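Local coordinates for protein DNA polymerase III, beta subunit (Eubacterium rectale, PDB 3T0P) that probably tethers DNA polymerases and other proteins to DNA as a ring-shaped head-to-tail homodimeric sliding clamp, making replication processive, at residues 215-218 / 223-226. Residues are numbered along the deposited sequence; the frame is centred on the assembly and turned at random.
Sequences VVIY and HIVF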
loop_
_atom_site.group_PDB
_atom_site.type_symbol
_atom_site.label_atom_id
_atom_site.label_comp_id
_atom_site.label_asym_id
_atom_site.label_seq_id
_atom_site.Cartn_x
_atom_site.Cartn_y
_atom_site.Cartn_z
ATOM N N VAL B 215 -9.291 -2.102 28.172
ATOM C CA VAL B 215 -8.418 -3.272 28.136
ATOM C C VAL B 215 -8.106 -3.660 29.583
ATOM O O VAL B 215 -7.678 -2.807 30.374
ATOM C CB VAL B 215 -7.106 -3.033 27.308
ATOM C CG1 VAL B 215 -6.305 -4.336 27.162
ATOM C CG2 VAL B 215 -7.451 -2.494 25.913
ATOM N N VAL B 216 -8.301 -4.936 29.936
ATOM C CA VAL B 216 -7.945 -5.395 31.290
ATOM C C VAL B 216 -6.600 -6.124 31.159
ATOM O O VAL B 216 -6.427 -6.978 30.288
ATOM C CB VAL B 216 -9.055 -6.242 31.963
ATOM C CG1 VAL B 216 -8.650 -6.646 33.387
ATOM C CG2 VAL B 216 -10.379 -5.481 31.988
ATOM N N ILE B 217 -5.628 -5.726 31.958
ATOM C CA ILE B 217 -4.282 -6.294 31.873
ATOM C C ILE B 217 -3.931 -7.039 33.176
ATOM O O ILE B 217 -4.180 -6.522 34.259
ATOM C CB ILE B 217 -3.250 -5.162 31.544
ATOM C CG1 ILE B 217 -3.569 -4.505 30.172
ATOM C CG2 ILE B 217 -1.787 -5.682 31.551
ATOM C CD1 ILE B 217 -2.836 -3.166 29.899
ATOM N N TYR B 218 -3.333 -8.234 33.060
ATOM C CA TYR B 218 -2.840 -9.005 34.212
ATOM C C TYR B 218 -1.381 -9.282 34.017
ATOM O O TYR B 218 -0.993 -9.716 32.933
ATOM C CB TYR B 218 -3.594 -10.340 34.386
ATOM C CG TYR B 218 -5.068 -10.197 34.651
ATOM C CD1 TYR B 218 -5.549 -10.007 35.943
ATOM C CD2 TYR B 218 -5.988 -10.231 33.609
ATOM C CE1 TYR B 218 -6.912 -9.867 36.192
ATOM C CE2 TYR B 218 -7.352 -10.097 33.847
ATOM C CZ TYR B 218 -7.810 -9.928 35.141
ATOM O OH TYR B 218 -9.153 -9.811 35.381
ATOM N N HIS B 223 4.296 -13.901 32.711
ATOM C CA HIS B 223 3.311 -13.614 31.677
ATOM C C HIS B 223 2.568 -12.293 31.857
ATOM O O HIS B 223 2.422 -11.777 32.967
ATOM C CB HIS B 223 2.277 -14.747 31.629
ATOM C CG HIS B 223 2.872 -16.073 31.270
ATOM N ND1 HIS B 223 3.027 -16.459 29.953
ATOM C CD2 HIS B 223 3.391 -17.031 32.067
ATOM C CE1 HIS B 223 3.608 -17.648 29.993
ATOM N NE2 HIS B 223 3.846 -18.028 31.244
ATOM N N ILE B 224 2.115 -11.748 30.728
ATOM C CA ILE B 224 1.251 -10.580 30.657
ATOM C C ILE B 224 0.024 -11.029 29.857
ATOM O O ILE B 224 0.170 -11.735 28.864
ATOM C CB ILE B 224 1.917 -9.301 30.112
ATOM C CG1 ILE B 224 0.952 -8.086 30.231
ATOM C CG2 ILE B 224 2.471 -9.485 28.674
ATOM C CD1 ILE B 224 1.669 -6.678 30.187
ATOM N N VAL B 225 -1.170 -10.667 30.329
ATOM C CA VAL B 225 -2.457 -10.994 29.710
ATOM C C VAL B 225 -3.210 -9.686 29.445
ATOM O O VAL B 225 -3.286 -8.827 30.316
ATOM C CB VAL B 225 -3.281 -11.980 30.596
ATOM C CG1 VAL B 225 -4.650 -12.293 29.982
ATOM C CG2 VAL B 225 -2.496 -13.265 30.885
ATOM N N PHE B 226 -3.720 -9.533 28.224
ATOM C CA PHE B 226 -4.547 -8.422 27.776
ATOM C C PHE B 226 -5.905 -8.965 27.415
ATOM O O PHE B 226 -5.974 -9.887 26.616
ATOM C CB PHE B 226 -3.941 -7.732 26.534
ATOM C CG PHE B 226 -2.556 -7.181 26.698
ATOM C CD1 PHE B 226 -1.439 -7.985 26.481
ATOM C CD2 PHE B 226 -2.357 -5.842 27.004
ATOM C CE1 PHE B 226 -0.154 -7.466 26.618
ATOM C CE2 PHE B 226 -1.076 -5.328 27.131
ATOM C CZ PHE B 226 0.017 -6.147 26.948
#
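The Phe226 ring has Val215 CG1 at its edge, near the ring plane, while Ile217 comes to it obliquely, CG1 reaching CD2 of Phe226 at 3.6 Å. CG1 of Ile217 stands anti to its carbonyl carbon (chi1 -61°), and its CD1, still on that side of the ring plane, comes 3.9 Å from Phe226 CE2. The other branch, CG2, meets Ile224 CD1 at 3.8 Å, the two isoleucines lying side by side; Ile217 thus packs across the strand gap against both Phe226 and Ile224, alternate residues on the same side of strand 223-226. On the face of the sheet opposite Ile217 and Phe226, Tyr218 CB meets Val225 CB at 4.1 Å, with Val225 CG1 oblique to the phenol ring and loop residue Arg124 touching both side chains. Their backbones form an antiparallel hydrogen-bonded pair: Tyr218 N to Val225 O and Val225 N to Tyr218 O, each 2.8 Å and in the acceptor's carbonyl plane. Val225 O also accepts a CA-H...O contact from Ile217 CA at 3.1 Å; Ile217 itself is paired with Phe226 in the adjoining non-hydrogen-bonded pair. This β-hairpin belongs to the central domain of the clamp. Strand 127-131 flanks 214-220 and strand 231-236 flanks 223-228, while helix 132-140 packs Leu135 against Val215 and Phe226.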